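Local coordinates for protein trans-isoprenyl diphosphate synthase (Caulobacter crescentus, PDB 3OYR) that probably makes all-trans-octaprenyl diphosphate, the precursor of the quinone side chain, by adding isopentenyl units to farnesyl diphosphate with the help of divalent metal ions, at residues V28-A33 with N327-A332; L262-R267 with E295-S300. All coordinates share one frame; numbering follows the deposited sequence.

How the contacts relate
Both contacts bind helices together at the margins of a mostly helical chain, and neither forms part of the pocket for dimethylallyl diphosphate. Their centres lie about 38 Å apart, with about 26 Å between nearest atoms. In sequence, contact 2 is nested within contact 1: V28-A33 and N327-A332 bring the N-terminal helix to the last helix, while L262-R267 and E295-S300 are segments only 28 residues apart. Contact 1 is remote from the metal and substrate sites. Contact 2 is nearer, since the side chain of Ile-297 lies about 9 Å from that of Asp-236, which binds calcium in a structure of this protein though not in this chain, and about 13 Å from a bound calcium ion.

Contact 1: residues V28-A33 with N327-A332; sequences VRLAEA and NDWREA
Leu-30 is the bump here, and the start of helix 328-342 supplies the hollow: the indole of Trp-329 on one flank, the backbone and CB of Asp-328 on another, and Ala-332 one turn on. The leucine lays its CB over one face of the six-membered ring of Trp-329, 3.8 Å from the centroid and 18° off the ring normal, a CH-pi contact displaced toward the rim. Beyond it, Leu-30 CD1 reaches into the hollow, 3.5 Å from Asp-328 O and 3.8 Å from the CB of Ala-332, while CD2 stays by the CB of Asp-328.

The indole in turn reaches across to the first helix. With chi1 at -78°, CG of Trp-329 stands beside its own backbone N, and the ring extends until CH2 lies 3.4 Å from Leu-30 O; Ala-31 CB borders the same corner more loosely. Leu-71 and Val-74 of helix 68-79 also touch Ala-31. Asn-327 caps the second helix, its OD1 accepting from Arg-330 N at 2.9 Å. The axes of the short segments approach to 10.3 Å, their N-to-C directions 123° apart, a wide separation bridged by large side chains where the first and last modelled helices, 25-45 and 328-342, meet at the edge of the predominantly alpha-helical isoprenyl synthase fold.

Contact 2: residues L262-R267 with E295-S300; sequences LLAIAR and ELIIGS
A nearly eclipsed chi1 of -12°, with bends at chi2 and chi3, brings the Arg-267 guanidinium edge to Ser-300 O, while a chi1 of 66° sets OG of Ser-300 between its own N and carbonyl carbon, turned back to the last turn of helix 287-299. Arg-267 NE makes the main hydrogen bond to Ser-300 O, 2.9 Å long, with the donor tilted from the carbonyl plane and the oxygen somewhat out of the guanidinium plane; Arg-267 NH1 adds a weak one to Ser-300 O at 3.3 Å. Alongside, Arg-267 CG lies 3.8 Å from Ser-300 CB.

Ser-300 OG donates to Leu-296 O at 2.7 Å, in the carbonyl plane, and also sits 3.7 Å from the CB of Ala-264. That Ala-264 methyl is pressed closely against CG1 of Ile-297, 3.4 Å away, tighter than usual for two carbons. The small alanine lets the backbones come near, with the CA atoms of Ala-264 and Ile-297 5.3 Å apart. Ala-302 of helix 302-320 also touches Ala-264, and Ala-305 touches Arg-267.

Ser-300 therefore does two jobs where helix 287-299 ends: its hydroxyl satisfies a carbonyl of the last turn, and its own carbonyl accepts from the arginine closing helix 259-267. The partial negative charge of that neutral carbonyl probably favours the guanidinium, but no formal charge is neutralised, so the two helix C-termini are joined by a polar tie and not a salt bridge.

Contact 1: residues V28-A33 with N327-A332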
loop_
_atom_site.group_PDB
_atom_site.type_symbol
_atom_site.label_atom_id
_atom_site.label_comp_id
_atom_site.label_asym_id
_atom_site.label_seq_id
_atom_site.Cartn_x
_atom_site.Cartn_y
_atom_site.Cartn_z
ATOM N N VAL B 28 19.522 6.659 19.802
ATOM C CA VAL B 28 18.686 5.656 20.443
ATOM C C VAL B 28 18.427 6.002 21.910
ATOM O O VAL B 28 17.279 5.945 22.391
ATOM C CB VAL B 28 19.350 4.281 20.294
ATOM C CG1 VAL B 28 18.709 3.230 21.217
ATOM C CG2 VAL B 28 19.274 3.863 18.843
ATOM N N ARG B 29 19.490 6.423 22.591
ATOM C CA ARG B 29 19.419 6.815 23.987
ATOM C C ARG B 29 18.593 8.090 24.201
ATOM O O ARG B 29 17.741 8.136 25.084
ATOM C CB ARG B 29 20.835 7.019 24.495
ATOM C CG ARG B 29 20.993 7.077 25.980
ATOM C CD ARG B 29 22.466 6.936 26.304
ATOM N NE ARG B 29 23.252 8.094 25.867
ATOM C CZ ARG B 29 24.268 8.058 24.998
ATOM N NH1 ARG B 29 24.687 6.917 24.442
ATOM N NH2 ARG B 29 24.889 9.179 24.695
ATOM N N LEU B 30 18.822 9.114 23.382
ATOM C CA LEU B 30 18.019 10.336 23.463
ATOM C C LEU B 30 16.534 10.090 23.164
ATOM O O LEU B 30 15.662 10.748 23.740
ATOM C CB LEU B 30 18.564 11.403 22.515
ATOM C CG LEU B 30 19.870 12.092 22.924
ATOM C CD1 LEU B 30 20.421 12.792 21.696
ATOM C CD2 LEU B 30 19.646 13.082 24.090
ATOM N N ALA B 31 16.260 9.127 22.286
ATOM C CA ALA B 31 14.899 8.877 21.800
ATOM C C ALA B 31 14.137 7.776 22.570
ATOM O O ALA B 31 12.950 7.551 22.316
ATOM C CB ALA B 31 14.928 8.564 20.322
ATOM N N GLU B 32 14.832 7.112 23.497
ATOM C CA GLU B 32 14.299 6.022 24.308
ATOM C C GLU B 32 12.884 6.264 24.813
ATOM O O GLU B 32 12.004 5.444 24.564
ATOM C CB GLU B 32 15.253 5.733 25.480
ATOM C CG GLU B 32 14.895 4.502 26.309
ATOM C CD GLU B 32 15.987 4.129 27.320
ATOM O OE1 GLU B 32 16.772 5.017 27.733
ATOM O OE2 GLU B 32 16.059 2.936 27.696
ATOM N N ALA B 33 12.659 7.395 25.485
ATOM C CA ALA B 33 11.361 7.683 26.074
ATOM C C ALA B 33 10.268 7.903 25.009
ATOM O O ALA B 33 9.096 7.620 25.248
ATOM C CB ALA B 33 11.448 8.891 27.042
ATOM N N ASN B 327 23.404 21.068 19.776
ATOM C CA ASN B 327 23.003 20.330 20.975
ATOM C C ASN B 327 23.173 18.819 20.791
ATOM O O ASN B 327 23.754 18.380 19.803
ATOM C CB ASN B 327 21.575 20.706 21.387
ATOM C CG ASN B 327 20.539 20.434 20.296
ATOM O OD1 ASN B 327 20.676 19.528 19.465
ATOM N ND2 ASN B 327 19.483 21.210 20.319
ATOM N N ASP B 328 22.652 18.031 21.727
ATOM C CA ASP B 328 22.793 16.565 21.675
ATOM C C ASP B 328 22.013 15.914 20.535
ATOM O O ASP B 328 22.491 14.957 19.923
ATOM C CB ASP B 328 22.385 15.922 23.016
ATOM C CG ASP B 328 23.410 16.156 24.112
ATOM O OD1 ASP B 328 23.003 16.387 25.273
ATOM O OD2 ASP B 328 24.625 16.099 23.816
ATOM N N TRP B 329 20.822 16.434 20.268
ATOM C CA TRP B 329 19.977 15.950 19.179
ATOM C C TRP B 329 20.691 16.169 17.858
ATOM O O TRP B 329 20.793 15.245 17.034
ATOM C CB TRP B 329 18.637 16.687 19.164
ATOM C CG TRP B 329 17.692 16.194 20.192
ATOM C CD1 TRP B 329 17.255 16.870 21.290
ATOM C CD2 TRP B 329 17.073 14.902 20.237
ATOM N NE1 TRP B 329 16.395 16.085 22.014
ATOM C CE2 TRP B 329 16.270 14.869 21.396
ATOM C CE3 TRP B 329 17.123 13.764 19.409
ATOM C CZ2 TRP B 329 15.505 13.746 21.748
ATOM C CZ3 TRP B 329 16.359 12.660 19.753
ATOM C CH2 TRP B 329 15.556 12.662 20.909
ATOM N N ARG B 330 21.228 17.376 17.678
ATOM C CA ARG B 330 22.001 17.661 16.448
ATOM C C ARG B 330 23.232 16.758 16.274
ATOM O O ARG B 330 23.442 16.192 15.190
ATOM C CB ARG B 330 22.373 19.133 16.288
ATOM C CG ARG B 330 22.480 19.495 14.806
ATOM C CD ARG B 330 23.076 20.852 14.546
ATOM N NE ARG B 330 24.524 20.806 14.671
ATOM C CZ ARG B 330 25.313 21.874 14.620
ATOM N NH1 ARG B 330 24.797 23.090 14.451
ATOM N NH2 ARG B 330 26.621 21.717 14.742
ATOM N N GLU B 331 24.010 16.591 17.341
ATOM C CA GLU B 331 25.147 15.666 17.324
ATOM C C GLU B 331 24.768 14.210 17.032
ATOM O O GLU B 331 25.498 13.490 16.326
ATOM C CB GLU B 331 25.896 15.744 18.661
ATOM C CG GLU B 331 27.068 14.763 18.810
ATOM C CD GLU B 331 28.440 15.425 18.775
ATOM O OE1 GLU B 331 29.438 14.685 18.616
ATOM O OE2 GLU B 331 28.528 16.669 18.910
ATOM N N ALA B 332 23.652 13.763 17.602
ATOM C CA ALA B 332 23.108 12.423 17.335
ATOM C C ALA B 332 22.786 12.239 15.843
ATOM O O ALA B 332 23.073 11.193 15.247
ATOM C CB ALA B 332 21.864 12.178 18.193
#

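Contact 2: residues L262-R267 with E295-S300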
loop_
_atom_site.group_PDB
_atom_site.type_symbol
_atom_site.label_atom_id
_atom_site.label_comp_id
_atom_site.label_asym_id
_atom_site.label_seq_id
_atom_site.Cartn_x
_atom_site.Cartn_y
_atom_site.Cartn_z
ATOM N N LEU B 262 27.809 -1.001 -11.924
ATOM C CA LEU B 262 28.007 -0.062 -13.023
ATOM C C LEU B 262 29.431 0.503 -13.055
ATOM O O LEU B 262 30.053 0.593 -14.128
ATOM C CB LEU B 262 27.001 1.089 -12.931
ATOM C CG LEU B 262 25.506 0.836 -13.151
ATOM C CD1 LEU B 262 24.733 2.161 -13.017
ATOM C CD2 LEU B 262 25.245 0.207 -14.509
ATOM N N LEU B 263 29.937 0.871 -11.879
ATOM C CA LEU B 263 31.270 1.427 -11.749
ATOM C C LEU B 263 32.329 0.378 -12.056
ATOM O O LEU B 263 33.292 0.686 -12.750
ATOM C CB LEU B 263 31.495 2.023 -10.360
ATOM C CG LEU B 263 30.758 3.319 -9.987
ATOM C CD1 LEU B 263 31.020 3.679 -8.518
ATOM C CD2 LEU B 263 31.142 4.484 -10.907
ATOM N N ALA B 264 32.127 -0.847 -11.559
ATOM C CA ALA B 264 33.020 -1.978 -11.828
ATOM C C ALA B 264 33.101 -2.337 -13.297
ATOM O O ALA B 264 34.191 -2.591 -13.804
ATOM C CB ALA B 264 32.599 -3.187 -11.043
ATOM N N ILE B 265 31.947 -2.377 -13.965
ATOM C CA ILE B 265 31.876 -2.567 -15.415
ATOM C C ILE B 265 32.732 -1.508 -16.129
ATOM O O ILE B 265 33.497 -1.837 -17.041
ATOM C CB ILE B 265 30.403 -2.559 -15.933
ATOM C CG1 ILE B 265 29.679 -3.849 -15.525
ATOM C CG2 ILE B 265 30.338 -2.388 -17.452
ATOM C CD1 ILE B 265 28.180 -3.821 -15.775
ATOM N N ALA B 266 32.635 -0.262 -15.668
ATOM C CA ALA B 266 33.392 0.854 -16.236
ATOM C C ALA B 266 34.913 0.766 -16.036
ATOM O O ALA B 266 35.667 1.250 -16.881
ATOM C CB ALA B 266 32.850 2.193 -15.721
ATOM N N ARG B 267 35.367 0.162 -14.938
ATOM C CA ARG B 267 36.811 -0.032 -14.733
ATOM C C ARG B 267 37.328 -1.311 -15.407
ATOM O O ARG B 267 38.527 -1.428 -15.652
ATOM C CB ARG B 267 37.215 -0.055 -13.244
ATOM C CG ARG B 267 36.174 0.398 -12.243
ATOM C CD ARG B 267 36.273 1.866 -11.859
ATOM N NE ARG B 267 36.904 2.022 -10.548
ATOM C CZ ARG B 267 36.647 3.004 -9.685
ATOM N NH1 ARG B 267 37.291 3.043 -8.522
ATOM N NH2 ARG B 267 35.751 3.943 -9.975
ATOM N N GLU B 295 34.381 -10.179 -6.292
ATOM C CA GLU B 295 35.817 -9.915 -6.379
ATOM C C GLU B 295 36.144 -8.745 -7.318
ATOM O O GLU B 295 36.943 -7.873 -6.972
ATOM C CB GLU B 295 36.590 -11.183 -6.782
ATOM C CG GLU B 295 36.604 -12.304 -5.729
ATOM C CD GLU B 295 37.362 -11.954 -4.449
ATOM O OE1 GLU B 295 37.060 -12.570 -3.402
ATOM O OE2 GLU B 295 38.255 -11.078 -4.480
ATOM N N LEU B 296 35.501 -8.725 -8.486
ATOM C CA LEU B 296 35.663 -7.647 -9.470
ATOM C C LEU B 296 35.118 -6.296 -9.014
ATOM O O LEU B 296 35.534 -5.262 -9.532
ATOM C CB LEU B 296 35.001 -8.023 -10.800
ATOM C CG LEU B 296 35.876 -8.713 -11.848
ATOM C CD1 LEU B 296 35.028 -9.594 -12.752
ATOM C CD2 LEU B 296 36.681 -7.698 -12.670
ATOM N N ILE B 297 34.173 -6.306 -8.073
ATOM C CA ILE B 297 33.625 -5.060 -7.520
ATOM C C ILE B 297 34.523 -4.483 -6.407
ATOM O O ILE B 297 34.729 -3.258 -6.346
ATOM C CB ILE B 297 32.096 -5.177 -7.169
ATOM C CG1 ILE B 297 31.281 -5.024 -8.456
ATOM C CG2 ILE B 297 31.652 -4.109 -6.151
ATOM C CD1 ILE B 297 30.126 -5.960 -8.630
ATOM N N ILE B 298 35.069 -5.357 -5.552
ATOM C CA ILE B 298 36.011 -4.924 -4.504
ATOM C C ILE B 298 37.316 -4.458 -5.151
ATOM O O ILE B 298 37.710 -3.298 -5.008
ATOM C CB ILE B 298 36.302 -6.016 -3.432
ATOM C CG1 ILE B 298 35.019 -6.415 -2.687
ATOM C CG2 ILE B 298 37.370 -5.526 -2.424
ATOM C CD1 ILE B 298 35.181 -7.567 -1.671
ATOM N N GLY B 299 37.942 -5.362 -5.899
ATOM C CA GLY B 299 39.248 -5.124 -6.501
ATOM C C GLY B 299 39.382 -3.927 -7.423
ATOM O O GLY B 299 40.402 -3.231 -7.392
ATOM N N SER B 300 38.350 -3.670 -8.225
ATOM C CA SER B 300 38.344 -2.503 -9.110
ATOM C C SER B 300 38.143 -1.179 -8.358
ATOM O O SER B 300 38.142 -0.114 -8.972
ATOM C CB SER B 300 37.280 -2.650 -10.197
ATOM O OG SER B 300 35.983 -2.644 -9.627
#